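Long-range contact in CPXV018 protein (Cowpox virus, PDB 4PDC), which probably acts as a secreted MHC class I-like decoy that binds the NKG2D receptor of lymphocytes and blocks recognition of its host ligands: residues Pro74-Tyr82 with Asp94-Tyr104. The protein carries 2 engineered substitutions. Residues are numbered along the deposited sequence; the frame is centred on the assembly and turned at random.
Sequences PYEDLTYFY and DQDYLYNGEEY. Engineered in segment 94-104: Asp96 (natural residue Phe).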
loop_
_atom_site.group_PDB
_atom_site.type_symbol
_atom_site.label_atom_id
_atom_site.label_comp_id
_atom_site.label_asym_id
_atom_site.label_seq_id
_atom_site.Cartn_x
_atom_site.Cartn_y
_atom_site.Cartn_z
ATOM N N PRO E 74 10.548 21.158 27.794
ATOM C CA PRO E 74 11.919 20.656 27.622
ATOM C C PRO E 74 12.027 19.166 27.299
ATOM O O PRO E 74 13.029 18.762 26.711
ATOM C CB PRO E 74 12.569 20.951 28.978
ATOM C CG PRO E 74 11.450 20.925 29.942
ATOM C CD PRO E 74 10.251 21.464 29.206
ATOM N N TYR E 75 11.028 18.368 27.671
ATOM C CA TYR E 75 11.088 16.927 27.434
ATOM C C TYR E 75 9.779 16.376 26.884
ATOM O O TYR E 75 8.709 16.597 27.453
ATOM C CB TYR E 75 11.454 16.190 28.726
ATOM C CG TYR E 75 11.762 14.722 28.523
ATOM C CD1 TYR E 75 10.755 13.766 28.579
ATOM C CD2 TYR E 75 13.057 14.294 28.271
ATOM C CE1 TYR E 75 11.033 12.422 28.394
ATOM C CE2 TYR E 75 13.345 12.953 28.083
ATOM C CZ TYR E 75 12.328 12.022 28.146
ATOM O OH TYR E 75 12.611 10.688 27.958
ATOM N N GLU E 76 9.885 15.652 25.772
ATOM C CA GLU E 76 8.753 14.942 25.187
ATOM C C GLU E 76 9.211 13.593 24.656
ATOM O O GLU E 76 10.103 13.523 23.809
ATOM C CB GLU E 76 8.106 15.749 24.056
ATOM C CG GLU E 76 7.230 16.891 24.524
ATOM C CD GLU E 76 6.246 17.347 23.460
ATOM O OE1 GLU E 76 6.666 17.552 22.298
ATOM O OE2 GLU E 76 5.048 17.498 23.789
ATOM N N ASP E 77 8.598 12.532 25.170
ATOM C CA ASP E 77 8.856 11.178 24.706
ATOM C C ASP E 77 7.589 10.604 24.092
ATOM O O ASP E 77 6.564 10.483 24.758
ATOM C CB ASP E 77 9.340 10.292 25.854
ATOM C CG ASP E 77 9.779 8.924 25.382
ATOM O OD1 ASP E 77 10.857 8.830 24.760
ATOM O OD2 ASP E 77 9.050 7.941 25.631
ATOM N N LEU E 78 7.673 10.257 22.814
ATOM C CA LEU E 78 6.531 9.733 22.079
ATOM C C LEU E 78 6.806 8.301 21.659
ATOM O O LEU E 78 7.858 8.012 21.093
ATOM C CB LEU E 78 6.241 10.603 20.857
ATOM C CG LEU E 78 5.807 12.035 21.166
ATOM C CD1 LEU E 78 5.934 12.901 19.933
ATOM C CD2 LEU E 78 4.372 12.042 21.676
ATOM N N THR E 79 5.866 7.406 21.949
ATOM C CA THR E 79 5.993 6.015 21.532
ATOM C C THR E 79 4.768 5.573 20.754
ATOM O O THR E 79 3.639 5.921 21.098
ATOM C CB THR E 79 6.186 5.070 22.730
ATOM O OG1 THR E 79 7.330 5.479 23.491
ATOM C CG2 THR E 79 6.383 3.635 22.267
ATOM N N TYR E 80 5.013 4.807 19.697
ATOM C CA TYR E 80 3.955 4.151 18.947
ATOM C C TYR E 80 4.285 2.677 18.816
ATOM O O TYR E 80 5.322 2.313 18.263
ATOM C CB TYR E 80 3.784 4.782 17.569
ATOM C CG TYR E 80 2.767 4.084 16.694
ATOM C CD1 TYR E 80 1.446 3.941 17.104
ATOM C CD2 TYR E 80 3.120 3.591 15.446
ATOM C CE1 TYR E 80 0.508 3.313 16.298
ATOM C CE2 TYR E 80 2.195 2.966 14.637
ATOM C CZ TYR E 80 0.891 2.828 15.065
ATOM O OH TYR E 80 -0.029 2.202 14.251
ATOM N N PHE E 81 3.398 1.839 19.337
ATOM C CA PHE E 81 3.589 0.396 19.330
ATOM C C PHE E 81 2.575 -0.212 18.383
ATOM O O PHE E 81 1.391 0.077 18.490
ATOM C CB PHE E 81 3.431 -0.164 20.745
ATOM C CG PHE E 81 3.497 -1.661 20.821
ATOM C CD1 PHE E 81 4.716 -2.315 20.816
ATOM C CD2 PHE E 81 2.339 -2.414 20.928
ATOM C CE1 PHE E 81 4.779 -3.695 20.899
ATOM C CE2 PHE E 81 2.394 -3.794 21.012
ATOM C CZ PHE E 81 3.614 -4.434 20.998
ATOM N N TYR E 82 3.048 -1.017 17.434
ATOM C CA TYR E 82 2.164 -1.696 16.494
ATOM C C TYR E 82 2.539 -3.166 16.388
ATOM O O TYR E 82 3.694 -3.505 16.114
ATOM C CB TYR E 82 2.212 -1.042 15.109
ATOM C CG TYR E 82 1.285 -1.722 14.133
ATOM C CD1 TYR E 82 -0.074 -1.433 14.123
ATOM C CD2 TYR E 82 1.759 -2.674 13.239
ATOM C CE1 TYR E 82 -0.932 -2.062 13.243
ATOM C CE2 TYR E 82 0.906 -3.308 12.356
ATOM C CZ TYR E 82 -0.436 -2.998 12.361
ATOM O OH TYR E 82 -1.293 -3.629 11.485
ATOM N N ASP E 94 -2.929 -4.930 17.288
ATOM C CA ASP E 94 -2.914 -4.165 18.520
ATOM C C ASP E 94 -2.006 -2.962 18.322
ATOM O O ASP E 94 -0.949 -3.077 17.701
ATOM C CB ASP E 94 -2.428 -5.034 19.685
ATOM C CG ASP E 94 -2.514 -4.324 21.019
ATOM O OD1 ASP E 94 -3.349 -3.405 21.144
ATOM O OD2 ASP E 94 -1.752 -4.688 21.944
ATOM N N GLN E 95 -2.420 -1.804 18.818
ATOM C CA GLN E 95 -1.553 -0.637 18.768
ATOM C C GLN E 95 -1.769 0.252 19.978
ATOM O O GLN E 95 -2.886 0.382 20.482
ATOM C CB GLN E 95 -1.766 0.156 17.469
ATOM C CG GLN E 95 -3.155 0.747 17.278
ATOM C CD GLN E 95 -3.280 1.559 15.991
ATOM O OE1 GLN E 95 -2.432 1.478 15.098
ATOM N NE2 GLN E 95 -4.344 2.350 15.896
ATOM N N ASP E 96 -0.673 0.846 20.442
ATOM C CA ASP E 96 -0.679 1.705 21.616
ATOM C C ASP E 96 0.072 2.990 21.319
ATOM O O ASP E 96 0.998 3.006 20.505
ATOM C CB ASP E 96 -0.039 0.998 22.815
ATOM C CG ASP E 96 -0.837 -0.200 23.282
ATOM O OD1 ASP E 96 -2.084 -0.116 23.303
ATOM O OD2 ASP E 96 -0.213 -1.225 23.629
ATOM N N TYR E 97 -0.341 4.058 21.990
ATOM C CA TYR E 97 0.330 5.348 21.923
ATOM C C TYR E 97 0.731 5.770 23.331
ATOM O O TYR E 97 -0.111 5.767 24.232
ATOM C CB TYR E 97 -0.580 6.411 21.313
ATOM C CG TYR E 97 -1.238 6.026 20.011
ATOM C CD1 TYR E 97 -2.401 5.265 19.996
ATOM C CD2 TYR E 97 -0.712 6.445 18.795
ATOM C CE1 TYR E 97 -3.013 4.922 18.807
ATOM C CE2 TYR E 97 -1.316 6.106 17.601
ATOM C CZ TYR E 97 -2.469 5.345 17.613
ATOM O OH TYR E 97 -3.077 5.007 16.426
ATOM N N LEU E 98 1.999 6.132 23.515
ATOM C CA LEU E 98 2.487 6.598 24.814
ATOM C C LEU E 98 3.049 8.006 24.710
ATOM O O LEU E 98 3.796 8.325 23.780
ATOM C CB LEU E 98 3.575 5.677 25.379
ATOM C CG LEU E 98 3.346 4.169 25.389
ATOM C CD1 LEU E 98 4.608 3.450 25.837
ATOM C CD2 LEU E 98 2.192 3.831 26.298
ATOM N N TYR E 99 2.682 8.839 25.678
ATOM C CA TYR E 99 3.281 10.150 25.855
ATOM C C TYR E 99 3.974 10.164 27.212
ATOM O O TYR E 99 3.319 10.039 28.248
ATOM C CB TYR E 99 2.228 11.254 25.767
ATOM C CG TYR E 99 2.809 12.648 25.845
ATOM C CD1 TYR E 99 2.967 13.288 27.066
ATOM C CD2 TYR E 99 3.214 13.317 24.699
ATOM C CE1 TYR E 99 3.504 14.557 27.142
ATOM C CE2 TYR E 99 3.750 14.589 24.765
ATOM C CZ TYR E 99 3.893 15.202 25.989
ATOM O OH TYR E 99 4.424 16.465 26.062
ATOM N N ASN E 100 5.296 10.302 27.198
ATOM C CA ASN E 100 6.100 10.175 28.410
ATOM C C ASN E 100 5.774 8.879 29.158
ATOM O O ASN E 100 5.656 8.860 30.382
ATOM C CB ASN E 100 5.896 11.396 29.309
ATOM C CG ASN E 100 6.437 12.674 28.678
ATOM O OD1 ASN E 100 7.308 12.625 27.812
ATOM N ND2 ASN E 100 5.922 13.817 29.107
ATOM N N GLY E 101 5.628 7.796 28.401
ATOM C CA GLY E 101 5.463 6.473 28.973
ATOM C C GLY E 101 4.044 6.135 29.384
ATOM O O GLY E 101 3.771 5.005 29.785
ATOM N N GLU E 102 3.140 7.105 29.281
ATOM C CA GLU E 102 1.753 6.910 29.693
ATOM C C GLU E 102 0.835 6.717 28.493
ATOM O O GLU E 102 0.800 7.557 27.587
ATOM C CB GLU E 102 1.280 8.101 30.527
ATOM C CG GLU E 102 -0.165 8.009 30.977
ATOM C CD GLU E 102 -0.546 9.123 31.932
ATOM O OE1 GLU E 102 -0.030 9.131 33.072
ATOM O OE2 GLU E 102 -1.355 9.993 31.541
ATOM N N GLU E 103 0.091 5.613 28.491
ATOM C CA GLU E 103 -0.837 5.315 27.406
ATOM C C GLU E 103 -1.919 6.373 27.292
ATOM O O GLU E 103 -2.407 6.892 28.293
ATOM C CB GLU E 103 -1.499 3.946 27.600
ATOM C CG GLU E 103 -0.787 2.797 26.916
ATOM C CD GLU E 103 -1.707 1.622 26.629
ATOM O OE1 GLU E 103 -2.553 1.738 25.713
ATOM O OE2 GLU E 103 -1.581 0.584 27.312
ATOM N N TYR E 104 -2.298 6.683 26.060
ATOM C CA TYR E 104 -3.427 7.563 25.821
ATOM C C TYR E 104 -4.081 7.185 24.500
ATOM O O TYR E 104 -3.471 6.513 23.662
ATOM C CB TYR E 104 -2.988 9.032 25.834
ATOM C CG TYR E 104 -2.105 9.472 24.681
ATOM C CD1 TYR E 104 -0.787 9.037 24.571
ATOM C CD2 TYR E 104 -2.579 10.357 23.726
ATOM C CE1 TYR E 104 0.018 9.454 23.523
ATOM C CE2 TYR E 104 -1.783 10.780 22.678
ATOM C CZ TYR E 104 -0.489 10.325 22.580
ATOM O OH TYR E 104 0.299 10.756 21.537
HETATM O O HOH W 1 6.075 16.702 28.111
HETATM O O HOH W 2 6.516 7.578 25.577
#
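Tyr99 reaches past Leu78 to Glu76, where its OH donates to the anti lone pair of Glu76 OE2 at 2.6 Å. That oxygen lies in the ring plane, at the ring edge, while the carboxylate is turned 79° from the ring. Leu78 CD2 meets the same edge, 3.5 Å from Tyr99 CD2. A second bond grips the phenol oxygen: a water donates to it and to Tyr75 O, and accepts from Asn100 ND2. The other end of that amide, Asn100 OD1, takes Asp77 N at 2.9 Å, and Asn100 N returns to Asp77 O, extending the pairing into the turn.

Farther along this face, Tyr80 and Tyr97 lie side by side: Tyr80 CD1 lies 3.5 Å from Tyr97 CE2, with the ring planes 33° apart. With its CG anti to the backbone N (chi1 176°), Tyr80 lays its ring along its own strand toward Tyr82, which brings its OH to the Gln95 amide, where it donates to Gln95 OE1 at 2.6 Å; Glu122 holds the amide's NE2. On the reverse face Thr79 and Leu98 touch CB to CB at 3.8 Å, and Phe81 flanks the engineered Asp96.

Paired N-H...O bonds between Thr79 and Leu98 and between Phe81 and Asp96 fix the register, and the strand axes run antiparallel. Helix 113-126 packs over the Leu78 and Tyr80 face; its Trp117 adds a bond to Thr79 O, and Asn113 holds Glu76 OE1. Beyond Tyr99, a type I' turn through Asn100 and Gly101 leads into strand 102-104. Antiparallel strands beneath helices are consistent with an MHC class I-like platform domain.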